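Vitamin B12-binding protein (Vibrio cholerae O395, PDB 5YSC) binds vitamin B12 in the periplasm and probably delivers it to the membrane subunit BtuC of the BtuCDF import transporter. Local coordinates at residues V62-H65 with Q66-N69; T108-L111 with D112-A115; N220-M223 with W224-W227; A241-A244 with D245-N248; R249-P252 with R253-D256. One frame throughout, in Å; residues are numbered along the deposited sequence.

Interaction 1: V62-H65 with Q66-N69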
loop_
_atom_site.group_PDB
_atom_site.type_symbol
_atom_site.label_atom_id
_atom_site.label_comp_id
_atom_site.label_asym_id
_atom_site.label_seq_id
_atom_site.Cartn_x
_atom_site.Cartn_y
_atom_site.Cartn_z
ATOM N N VAL A 62 -17.386 4.942 -6.164
ATOM C CA VAL A 62 -18.419 4.470 -5.242
ATOM C C VAL A 62 -17.860 4.260 -3.848
ATOM O O VAL A 62 -18.498 3.622 -3.010
ATOM C CB VAL A 62 -19.081 3.181 -5.749
ATOM C CG1 VAL A 62 -19.931 3.481 -7.000
ATOM C CG2 VAL A 62 -18.057 2.095 -6.027
ATOM N N ALA A 63 -16.669 4.768 -3.569
ATOM C CA ALA A 63 -16.104 4.518 -2.248
ATOM C C ALA A 63 -15.014 5.532 -1.938
ATOM O O ALA A 63 -14.300 5.999 -2.827
ATOM C CB ALA A 63 -15.539 3.104 -2.124
ATOM N N ASN A 64 -14.893 5.852 -0.654
ATOM C CA ASN A 64 -13.813 6.682 -0.145
ATOM C C ASN A 64 -13.504 6.196 1.258
ATOM O O ASN A 64 -13.992 5.147 1.685
ATOM C CB ASN A 64 -14.170 8.169 -0.168
ATOM C CG ASN A 64 -15.405 8.479 0.631
ATOM O OD1 ASN A 64 -15.594 7.986 1.742
ATOM N ND2 ASN A 64 -16.261 9.308 0.059
ATOM N N HIS A 65 -12.658 6.941 1.971
ATOM C CA HIS A 65 -12.089 6.386 3.194
ATOM C C HIS A 65 -13.102 6.239 4.302
ATOM O O HIS A 65 -12.838 5.522 5.268
ATOM C CB HIS A 65 -10.940 7.262 3.693
ATOM C CG HIS A 65 -11.362 8.652 4.064
ATOM N ND1 HIS A 65 -11.257 9.152 5.348
ATOM C CD2 HIS A 65 -11.882 9.651 3.312
ATOM C CE1 HIS A 65 -11.684 10.403 5.363
ATOM N NE2 HIS A 65 -12.059 10.732 4.142
ATOM N N GLN A 66 -14.234 6.919 4.185
ATOM C CA GLN A 66 -15.233 6.893 5.241
ATOM C C GLN A 66 -16.501 6.135 4.854
ATOM O O GLN A 66 -17.188 5.606 5.711
ATOM C CB GLN A 66 -15.578 8.318 5.686
ATOM C CG GLN A 66 -15.839 9.272 4.541
ATOM C CD GLN A 66 -15.600 10.721 4.918
ATOM O OE1 GLN A 66 -15.275 11.030 6.062
ATOM N NE2 GLN A 66 -15.766 11.619 3.952
ATOM N N THR A 67 -16.789 6.068 3.561
ATOM C CA THR A 67 -18.072 5.568 3.093
ATOM C C THR A 67 -17.967 4.756 1.818
ATOM O O THR A 67 -17.325 5.191 0.856
ATOM C CB THR A 67 -19.011 6.738 2.804
ATOM O OG1 THR A 67 -18.721 7.805 3.721
ATOM C CG2 THR A 67 -20.460 6.301 2.925
ATOM N N ILE A 68 -18.704 3.645 1.774
ATOM C CA ILE A 68 -19.001 2.937 0.539
ATOM C C ILE A 68 -20.406 3.322 0.100
ATOM O O ILE A 68 -21.356 3.218 0.887
ATOM C CB ILE A 68 -18.910 1.416 0.726
ATOM C CG1 ILE A 68 -17.474 0.976 1.084
ATOM C CG2 ILE A 68 -19.410 0.714 -0.524
ATOM C CD1 ILE A 68 -17.317 -0.520 1.238
ATOM N N ASN A 69 -20.551 3.724 -1.167
ATOM C CA ASN A 69 -21.829 4.182 -1.691
ATOM C C ASN A 69 -22.639 2.977 -2.149
ATOM O O ASN A 69 -22.665 2.595 -3.319
ATOM C CB ASN A 69 -21.619 5.171 -2.829
ATOM C CG ASN A 69 -22.894 5.890 -3.223
ATOM O OD1 ASN A 69 -24.004 5.344 -3.116
ATOM N ND2 ASN A 69 -22.742 7.128 -3.683
#

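Interaction 2: T108-L111 with D112-A115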
loop_
_atom_site.group_PDB
_atom_site.type_symbol
_atom_site.label_atom_id
_atom_site.label_comp_id
_atom_site.label_asym_id
_atom_site.label_seq_id
_atom_site.Cartn_x
_atom_site.Cartn_y
_atom_site.Cartn_z
ATOM N N THR A 108 -3.903 -7.706 2.383
ATOM C CA THR A 108 -2.945 -6.632 2.137
ATOM C C THR A 108 -1.909 -6.500 3.256
ATOM O O THR A 108 -1.656 -5.406 3.769
ATOM C CB THR A 108 -3.750 -5.339 1.943
ATOM O OG1 THR A 108 -4.631 -5.163 3.062
ATOM C CG2 THR A 108 -4.602 -5.404 0.654
ATOM N N LYS A 109 -1.237 -7.602 3.576
ATOM C CA LYS A 109 -0.207 -7.580 4.612
ATOM C C LYS A 109 1.222 -7.889 4.141
ATOM O O LYS A 109 2.169 -7.276 4.608
ATOM C CB LYS A 109 -0.566 -8.537 5.747
ATOM C CG LYS A 109 0.353 -8.422 6.946
ATOM C CD LYS A 109 0.264 -9.639 7.837
ATOM C CE LYS A 109 -0.067 -9.249 9.260
ATOM N NZ LYS A 109 -0.892 -8.017 9.320
ATOM N N THR A 110 1.362 -8.851 3.238
ATOM C CA THR A 110 2.664 -9.312 2.776
ATOM C C THR A 110 2.870 -8.976 1.305
ATOM O O THR A 110 1.924 -8.720 0.562
ATOM C CB THR A 110 2.832 -10.824 2.924
ATOM O OG1 THR A 110 2.062 -11.487 1.935
ATOM C CG2 THR A 110 2.412 -11.283 4.291
ATOM N N LEU A 111 4.143 -9.067 0.885
ATOM C CA LEU A 111 4.491 -8.832 -0.519
ATOM C C LEU A 111 4.039 -9.978 -1.408
ATOM O O LEU A 111 3.563 -9.766 -2.517
ATOM C CB LEU A 111 6.001 -8.630 -0.663
ATOM C CG LEU A 111 6.478 -7.278 -0.140
ATOM C CD1 LEU A 111 7.941 -7.356 0.152
ATOM C CD2 LEU A 111 6.158 -6.132 -1.158
ATOM N N ASP A 112 4.172 -11.210 -0.936
ATOM C CA ASP A 112 3.730 -12.314 -1.767
ATOM C C ASP A 112 2.220 -12.270 -1.991
ATOM O O ASP A 112 1.747 -12.729 -3.027
ATOM C CB ASP A 112 4.167 -13.649 -1.135
ATOM C CG ASP A 112 5.698 -13.817 -1.107
ATOM O OD1 ASP A 112 6.294 -14.219 -2.107
ATOM O OD2 ASP A 112 6.305 -13.521 -0.088
ATOM N N GLU A 113 1.460 -11.683 -1.059
ATOM C CA GLU A 113 0.016 -11.565 -1.233
ATOM C C GLU A 113 -0.371 -10.725 -2.459
ATOM O O GLU A 113 -1.483 -10.860 -2.991
ATOM C CB GLU A 113 -0.618 -10.973 0.038
ATOM C CG GLU A 113 -0.849 -12.054 1.115
ATOM C CD GLU A 113 -1.352 -11.547 2.455
ATOM O OE1 GLU A 113 -1.316 -10.340 2.794
ATOM O OE2 GLU A 113 -1.748 -12.436 3.240
ATOM N N ILE A 114 0.505 -9.818 -2.901
ATOM C CA ILE A 114 0.178 -9.036 -4.087
ATOM C C ILE A 114 0.074 -9.958 -5.286
ATOM O O ILE A 114 -0.862 -9.880 -6.075
ATOM C CB ILE A 114 1.217 -7.912 -4.319
ATOM C CG1 ILE A 114 1.200 -6.941 -3.126
ATOM C CG2 ILE A 114 0.917 -7.167 -5.604
ATOM C CD1 ILE A 114 2.308 -5.930 -3.113
ATOM N N ALA A 115 1.070 -10.799 -5.472
ATOM C CA ALA A 115 1.001 -11.743 -6.568
ATOM C C ALA A 115 -0.182 -12.694 -6.391
ATOM O O ALA A 115 -0.889 -12.995 -7.359
ATOM C CB ALA A 115 2.309 -12.514 -6.667
#

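Interaction 3: N220-M223 with W224-W227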
loop_
_atom_site.group_PDB
_atom_site.type_symbol
_atom_site.label_atom_id
_atom_site.label_comp_id
_atom_site.label_asym_id
_atom_site.label_seq_id
_atom_site.Cartn_x
_atom_site.Cartn_y
_atom_site.Cartn_z
ATOM N N ASN A 220 8.490 21.326 1.289
ATOM C CA ASN A 220 8.090 22.464 2.096
ATOM C C ASN A 220 9.080 22.759 3.217
ATOM O O ASN A 220 8.948 23.792 3.887
ATOM C CB ASN A 220 6.690 22.213 2.674
ATOM C CG ASN A 220 5.639 22.016 1.587
ATOM O OD1 ASN A 220 5.668 22.688 0.555
ATOM N ND2 ASN A 220 4.713 21.092 1.816
ATOM N N GLY A 221 10.084 21.896 3.405
ATOM C CA GLY A 221 10.945 21.939 4.577
ATOM C C GLY A 221 10.379 21.029 5.642
ATOM O O GLY A 221 9.312 21.311 6.192
ATOM N N HIS A 222 11.057 19.923 5.924
ATOM C CA HIS A 222 10.422 18.930 6.772
ATOM C C HIS A 222 10.580 19.306 8.243
ATOM O O HIS A 222 11.463 20.082 8.638
ATOM C CB HIS A 222 10.968 17.525 6.505
ATOM C CG HIS A 222 12.394 17.337 6.899
ATOM N ND1 HIS A 222 12.780 17.110 8.202
ATOM C CD2 HIS A 222 13.524 17.302 6.158
ATOM C CE1 HIS A 222 14.091 16.961 8.247
ATOM N NE2 HIS A 222 14.567 17.071 7.019
ATOM N N MET A 223 9.687 18.750 9.053
ATOM C CA MET A 223 9.541 19.209 10.422
ATOM C C MET A 223 10.726 18.841 11.300
ATOM O O MET A 223 10.840 19.380 12.411
ATOM C CB MET A 223 8.267 18.629 11.027
ATOM C CG MET A 223 8.266 17.098 11.066
ATOM S SD MET A 223 6.747 16.373 11.738
ATOM C CE MET A 223 6.843 17.001 13.419
ATOM N N TRP A 224 11.609 17.956 10.844
ATOM C CA TRP A 224 12.669 17.450 11.708
ATOM C C TRP A 224 13.961 18.250 11.573
ATOM O O TRP A 224 14.908 17.983 12.318
ATOM C CB TRP A 224 12.911 15.956 11.426
ATOM C CG TRP A 224 11.635 15.154 11.558
ATOM C CD1 TRP A 224 10.891 14.608 10.544
ATOM C CD2 TRP A 224 10.925 14.859 12.776
ATOM N NE1 TRP A 224 9.776 13.982 11.057
ATOM C CE2 TRP A 224 9.768 14.131 12.418
ATOM C CE3 TRP A 224 11.151 15.141 14.121
ATOM C CZ2 TRP A 224 8.863 13.660 13.361
ATOM C CZ3 TRP A 224 10.232 14.671 15.064
ATOM C CH2 TRP A 224 9.106 13.947 14.671
ATOM N N ARG A 225 14.007 19.234 10.667
ATOM C CA ARG A 225 15.175 20.111 10.584
ATOM C C ARG A 225 15.366 20.883 11.881
ATOM O O ARG A 225 16.489 21.012 12.385
ATOM C CB ARG A 225 15.012 21.079 9.421
ATOM C CG ARG A 225 14.946 20.423 8.064
ATOM C CD ARG A 225 14.470 21.401 7.021
ATOM N NE ARG A 225 13.246 22.059 7.467
ATOM C CZ ARG A 225 12.974 23.353 7.314
ATOM N NH1 ARG A 225 13.852 24.159 6.716
ATOM N NH2 ARG A 225 11.825 23.850 7.763
ATOM N N ALA A 226 14.275 21.412 12.425
ATOM C CA ALA A 226 14.318 22.068 13.731
ATOM C C ALA A 226 14.936 21.194 14.826
ATOM O O ALA A 226 15.371 21.728 15.857
ATOM C CB ALA A 226 12.904 22.494 14.131
ATOM N N TRP A 227 15.022 19.879 14.621
ATOM C CA TRP A 227 15.439 18.936 15.647
ATOM C C TRP A 227 16.767 18.278 15.305
ATOM O O TRP A 227 17.043 17.160 15.744
ATOM C CB TRP A 227 14.350 17.880 15.860
ATOM C CG TRP A 227 13.083 18.515 16.241
ATOM C CD1 TRP A 227 12.056 18.864 15.419
ATOM C CD2 TRP A 227 12.712 18.940 17.551
ATOM N NE1 TRP A 227 11.064 19.462 16.138
ATOM C CE2 TRP A 227 11.438 19.513 17.457
ATOM C CE3 TRP A 227 13.334 18.878 18.798
ATOM C CZ2 TRP A 227 10.767 20.029 18.568
ATOM C CZ3 TRP A 227 12.663 19.379 19.898
ATOM C CH2 TRP A 227 11.395 19.951 19.772
HETATM O O HOH W 1 12.185 21.806 10.853
HETATM O O HOH W 2 9.250 20.860 13.798
#

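Interaction 4: A241-A244 with D245-N248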
loop_
_atom_site.group_PDB
_atom_site.type_symbol
_atom_site.label_atom_id
_atom_site.label_comp_id
_atom_site.label_asym_id
_atom_site.label_seq_id
_atom_site.Cartn_x
_atom_site.Cartn_y
_atom_site.Cartn_z
ATOM N N ALA A 241 11.946 11.385 1.478
ATOM C CA ALA A 241 10.597 11.101 1.009
ATOM C C ALA A 241 10.519 9.737 0.353
ATOM O O ALA A 241 11.445 9.334 -0.344
ATOM C CB ALA A 241 10.152 12.130 -0.004
ATOM N N LEU A 242 9.371 9.070 0.514
ATOM C CA LEU A 242 9.037 7.862 -0.219
ATOM C C LEU A 242 7.810 8.142 -1.067
ATOM O O LEU A 242 6.966 8.958 -0.691
ATOM C CB LEU A 242 8.754 6.694 0.725
ATOM C CG LEU A 242 9.983 6.284 1.546
ATOM C CD1 LEU A 242 9.601 5.212 2.574
ATOM C CD2 LEU A 242 11.142 5.805 0.674
ATOM N N ASN A 243 7.724 7.467 -2.216
ATOM C CA ASN A 243 6.539 7.557 -3.061
ATOM C C ASN A 243 5.383 6.774 -2.427
ATOM O O ASN A 243 5.404 5.538 -2.323
ATOM C CB ASN A 243 6.873 7.057 -4.460
ATOM C CG ASN A 243 5.708 7.141 -5.406
ATOM O OD1 ASN A 243 4.595 6.792 -5.079
ATOM N ND2 ASN A 243 5.988 7.583 -6.616
ATOM N N ALA A 244 4.377 7.517 -1.961
ATOM C CA ALA A 244 3.279 6.932 -1.206
ATOM C C ALA A 244 2.385 6.056 -2.080
ATOM O O ALA A 244 1.818 5.058 -1.589
ATOM C CB ALA A 244 2.465 8.045 -0.545
ATOM N N ASP A 245 2.243 6.392 -3.363
ATOM C CA ASP A 245 1.437 5.559 -4.260
ATOM C C ASP A 245 2.022 4.156 -4.381
ATOM O O ASP A 245 1.294 3.157 -4.379
ATOM C CB ASP A 245 1.341 6.213 -5.640
ATOM C CG ASP A 245 0.499 7.490 -5.673
ATOM O OD1 ASP A 245 -0.078 7.904 -4.635
ATOM O OD2 ASP A 245 0.462 8.114 -6.799
ATOM N N TRP A 246 3.338 4.056 -4.497
ATOM C CA TRP A 246 3.967 2.750 -4.637
ATOM C C TRP A 246 3.910 1.979 -3.339
ATOM O O TRP A 246 3.781 0.747 -3.339
ATOM C CB TRP A 246 5.443 2.906 -5.018
ATOM C CG TRP A 246 5.741 3.617 -6.297
ATOM C CD1 TRP A 246 4.897 3.880 -7.359
ATOM C CD2 TRP A 246 7.008 4.149 -6.654
ATOM N NE1 TRP A 246 5.589 4.561 -8.343
ATOM C CE2 TRP A 246 6.874 4.756 -7.920
ATOM C CE3 TRP A 246 8.238 4.202 -6.014
ATOM C CZ2 TRP A 246 7.927 5.351 -8.562
ATOM C CZ3 TRP A 246 9.299 4.835 -6.640
ATOM C CH2 TRP A 246 9.133 5.420 -7.895
ATOM N N LEU A 247 4.124 2.699 -2.248
ATOM C CA LEU A 247 4.405 2.110 -0.955
ATOM C C LEU A 247 3.136 1.692 -0.242
ATOM O O LEU A 247 3.029 0.562 0.233
ATOM C CB LEU A 247 5.179 3.124 -0.123
ATOM C CG LEU A 247 5.502 2.632 1.283
ATOM C CD1 LEU A 247 6.455 1.433 1.325
ATOM C CD2 LEU A 247 6.010 3.798 2.071
ATOM N N ASN A 248 2.162 2.575 -0.211
ATOM C CA ASN A 248 1.013 2.397 0.656
ATOM C C ASN A 248 -0.146 1.669 -0.008
ATOM O O ASN A 248 -1.126 1.327 0.683
ATOM C CB ASN A 248 0.595 3.756 1.189
ATOM C CG ASN A 248 1.663 4.333 2.119
ATOM O OD1 ASN A 248 2.381 3.580 2.766
ATOM N ND2 ASN A 248 1.757 5.633 2.198
#

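Interaction 5: R249-P252 with R253-D256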
loop_
_atom_site.group_PDB
_atom_site.type_symbol
_atom_site.label_atom_id
_atom_site.label_comp_id
_atom_site.label_asym_id
_atom_site.label_seq_id
_atom_site.Cartn_x
_atom_site.Cartn_y
_atom_site.Cartn_z
ATOM N N ARG A 249 -0.054 1.395 -1.307
ATOM C CA ARG A 249 -0.948 0.501 -2.020
ATOM C C ARG A 249 -0.223 -0.779 -2.374
ATOM O O ARG A 249 0.808 -0.708 -3.050
ATOM C CB ARG A 249 -1.455 1.130 -3.332
ATOM C CG ARG A 249 -1.969 2.511 -3.276
ATOM C CD ARG A 249 -2.194 3.035 -4.667
ATOM N NE ARG A 249 -2.506 4.436 -4.661
ATOM C CZ ARG A 249 -2.943 5.082 -5.735
ATOM N NH1 ARG A 249 -3.129 4.418 -6.869
ATOM N NH2 ARG A 249 -3.235 6.377 -5.661
ATOM N N PRO A 250 -0.745 -1.943 -2.077
ATOM C CA PRO A 250 -0.077 -3.174 -2.502
ATOM C C PRO A 250 -0.417 -3.574 -3.928
ATOM O O PRO A 250 -1.535 -4.022 -4.219
ATOM C CB PRO A 250 -0.589 -4.222 -1.499
ATOM C CG PRO A 250 -1.222 -3.458 -0.422
ATOM C CD PRO A 250 -1.707 -2.183 -0.990
ATOM N N THR A 251 0.543 -3.327 -4.844
ATOM C CA THR A 251 0.321 -3.384 -6.280
ATOM C C THR A 251 1.626 -3.814 -6.929
ATOM O O THR A 251 2.653 -3.923 -6.254
ATOM C CB THR A 251 -0.037 -2.025 -6.889
ATOM O OG1 THR A 251 1.153 -1.239 -6.848
ATOM C CG2 THR A 251 -1.080 -1.292 -6.071
ATOM N N PRO A 252 1.637 -4.040 -8.234
ATOM C CA PRO A 252 2.937 -4.227 -8.908
ATOM C C PRO A 252 3.916 -3.099 -8.680
ATOM O O PRO A 252 5.133 -3.366 -8.623
ATOM C CB PRO A 252 2.529 -4.327 -10.380
ATOM C CG PRO A 252 1.111 -4.942 -10.282
ATOM C CD PRO A 252 0.513 -4.197 -9.156
ATOM N N ARG A 253 3.434 -1.852 -8.529
ATOM C CA ARG A 253 4.351 -0.753 -8.301
ATOM C C ARG A 253 4.986 -0.807 -6.919
ATOM O O ARG A 253 5.973 -0.116 -6.669
ATOM C CB ARG A 253 3.637 0.574 -8.578
ATOM C CG ARG A 253 3.078 0.661 -9.957
ATOM C CD ARG A 253 2.730 2.077 -10.343
ATOM N NE ARG A 253 1.586 2.571 -9.593
ATOM C CZ ARG A 253 1.258 3.842 -9.403
ATOM N NH1 ARG A 253 2.039 4.832 -9.819
ATOM N NH2 ARG A 253 0.138 4.132 -8.714
ATOM N N THR A 254 4.474 -1.626 -6.005
ATOM C CA THR A 254 5.158 -1.771 -4.730
ATOM C C THR A 254 6.576 -2.284 -4.918
ATOM O O THR A 254 7.435 -1.974 -4.113
ATOM C CB THR A 254 4.353 -2.686 -3.798
ATOM O OG1 THR A 254 2.995 -2.209 -3.741
ATOM C CG2 THR A 254 4.930 -2.727 -2.377
ATOM N N LEU A 255 6.873 -2.995 -6.006
ATOM C CA LEU A 255 8.264 -3.383 -6.182
ATOM C C LEU A 255 9.168 -2.185 -6.487
ATOM O O LEU A 255 10.347 -2.227 -6.133
ATOM C CB LEU A 255 8.366 -4.454 -7.249
ATOM C CG LEU A 255 7.583 -5.708 -6.847
ATOM C CD1 LEU A 255 7.815 -6.794 -7.912
ATOM C CD2 LEU A 255 7.893 -6.234 -5.451
ATOM N N ASP A 256 8.638 -1.075 -7.039
ATOM C CA ASP A 256 9.425 0.159 -7.063
ATOM C C ASP A 256 9.573 0.761 -5.665
ATOM O O ASP A 256 10.612 1.326 -5.331
ATOM C CB ASP A 256 8.805 1.201 -8.007
ATOM C CG ASP A 256 9.057 0.884 -9.493
ATOM O OD1 ASP A 256 10.094 0.262 -9.814
ATOM O OD2 ASP A 256 8.225 1.208 -10.333
#

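Interaction 1: V62-H65 with Q66-N69
Asn64 and Thr67 hold the closed end of a tight reversal in which residues 62-65 run out and residues 66-69 run back, nearly antiparallel. The side-chain oxygen of Asn64 takes two backbone donors at once: Gln66 N at 3.0 Å and Thr67 N at 2.9 Å from Asn64 OD1. With Asn64 CG lodged between its own backbone N and carbonyl carbon (chi1 58°), OD1 is turned into the bend, and both donors meet it somewhat tilted from the amide plane. The other amide atom, Asn64 ND2, is satisfied by Glu48 OE2. Along the backbone, Asn64 N donates to Thr67 O, and further from the turn Asn69 N gives a nearly straight bond of 2.8 Å to Val62 O. Between these two bonds Ala63 faces Ile68 in a single beta bridge, where Ala63 CA also makes a CH...O contact of 3.4 Å with Thr67 O. At the tip, the amide of Gln66 stacks beside the His65 imidazole with planes 24° apart, and Gln66 CG lies over the ring face, 4.2 Å from its centroid. His65 and Asn64 line the cyanocobalamin pocket, and His65 N gives the ligand a weak hydrogen bond. Asn69 OD1 is taken by Lys72 N, the N-cap bond that starts helix 70-76. Val62 packs on Ile73 and Leu76 of that helix, Ile68 reaches both Ile73 and Leu93 of helix 90-98, and backbone hydrogen bonds between Val62 and Val46 and between Ala63 and Glu48 tie the outgoing arm to the chain just past strand 43-45.

Interaction 2: T108-L111 with D112-A115
Thr110, in an extended conformation, leads the loop 108-111 into the first turn of helix 112-122, where Ile114 N reaches back to Leu111 O at 3.1 Å. A capping box closes this start. Thr110 OG1 accepts from Glu113 N at 3.1 Å, and in return Glu113 OE1 accepts from Thr110 N, also at 3.1 Å. The same carboxylate oxygen takes a second donor, Lys109 N, at 2.8 Å from Glu113 OE1. The two approach differently: Lys109 N comes nearly along the C-O axis of OE1, whereas Thr110 N lies 53° out of the carboxylate plane. Glu113 reaches back this far because its chain is extended beyond CG (chi2 175°), crossing the Thr110 side chain at about a right angle, with CG only 3.1 Å from Thr110 OG1. A negative group at the amino end of a helix probably also interacts well with the helix dipole. On the buried side Leu111 CD2 and Ile114 CD1 meet at 4.3 Å. Leu111 then packs on Val258 of helix 254-267 and Leu181 of helix 176-181, and Ile114 on Phe138 of helix 128-148, while Asp112 forms a salt bridge with Arg146 of that last helix.

Interaction 3: N220-M223 with W224-W227
A type I beta turn from His222 to Arg225 follows the end of helix 215-220, which Gly221 leaves with positive phi. His222 O, the carbonyl of the turn's first residue, takes several donors: Arg225 NE donates to it at 2.9 Å, on a lone pair and in the guanidinium plane, while the turn's own bond from Arg225 N to His222 O is weak at 3.4 Å. The bend at Arg225 chi3 (-51°) folds the guanidinium back, one face over Gly221 CA. On the way, Arg225 CG lies over a face of the His222 ring, 3.7 Å from its centroid. At the ring's edge, His222 ND1 accepts from Trp224 N at 3.0 Å. Met223 runs alongside Trp224, with CG 3.5 Å from the centroid of the five-membered ring over its face and SD oblique to it at 4.3 Å, a Met-aromatic contact. Trp224 NE1 bonds Gln160 OE1. One water joins His222 O to Ala226 N, and another joins Met223 O to NE1 of Trp227, whose indole also packs on helix 200-206. The bond from Trp224 N implies that ND1 probably carries no proton, consistent with a neutral His222 protonated on NE2.

Interaction 4: A241-A244 with D245-N248
Asn243 lays its side chain against the indole of Trp246, three residues on. Asn243 CB starts over the six-membered ring, 3.8 Å from its centroid and 3.5 Å from Trp246 CE3. With CG anti to the backbone nitrogen (chi1 -179°), the amide then spreads across the indole, stacked with planes 9° apart: Asn243 CG lies 3.5 Å from Trp246 CD2, and ND2 sits over the centre of the ring system, 3.2 Å from CE2. The other branch turns to the backbone. Asn243 OD1 accepts from Trp246 N at 3.1 Å, the donor standing 43° out of the amide plane, which makes Asn243 the N-cap of helix 244-248. One side chain thus caps the helix and covers a face of the indole, and the cap probably helps hold the amide flat against the ring. Behind it the helical bonds run from Leu247 N to Asn243 O and from Asn248 N to Ala244 O. Leu242 CD1 meets Leu247 CD2 at 3.9 Å. Ala244, Asp245 and Asn248 line the cyanocobalamin pocket, where Asp245 OD1 bonds the ligand and Asn248 ND2 bonds Tyr159 OH. The segment leads out of strand 239-241; Leu242 and Leu247 both pack on Phe179 of helix 176-181, and the indole of Trp246 rests on Asp256 and Ala257 of helix 254-267.

Interaction 5: R249-P252 with R253-D256
Thr254 OG1 sits in a tight polar niche: it accepts from Thr251 N at 2.9 Å in a nearly straight bond (165°), lies 2.7 Å from Arg249 O, and is hydrogen-bonded to Trp246 O. The hydroxyl reaches back because Thr254 OG1 stands beside its own backbone nitrogen (chi1 -52°). Thr251 returns the contact with Thr251 O, which accepts from Thr254 N at 2.9 Å and closes a type I turn, while Thr251 OG1 takes a weak bond from Arg253 N. One residue on, Leu255 N donates to Pro252 O at 3.2 Å. The two arginines run side by side with guanidinium planes 76° apart, Arg249 NH1 meeting the edge of the Arg253 group 3.8 Å from its NH2. Both of these nitrogens form salt bridges with Glu32 OE2, a shared carboxylate that gathers the two cations, and Arg249 NH2 adds another to Asp51 OD1. Arg249 NE bonds cyanocobalamin, so the ionic network probably fixes the guanidinium where it meets the ligand. Around the turn, Pro252 packs on Ile33 of helix 28-36 and Leu255 on Phe138 of helix 128-148. Thr251 and Thr254 form a capping box, a motif of helix starts, and here it opens helix 254-267 a few residues after a ligand-binding arginine.

Interactions 1, 4 and 5 all contribute to the cyanocobalamin pocket, but from different sides: the centres of interactions 1 and 4 lie 22 Å apart, with the nearest atoms still about 12 Å from each other. Interactions 4 and 5 are successive along the chain, centres 9 Å apart, and meet where Trp246 CB packs 3.5 Å from Arg253 O. Interaction 2 stands behind interaction 5, centres 10 Å apart, through Ile114 CG1 against Pro250 CB at 3.6 Å and Leu111 CD2 against Thr254 CG2 at 3.8 Å. Interaction 3 is remote: Met223's side chain is about 13 Å from the ligand, while Trp227 lies near Glu201, predicted to matter for BtuC binding.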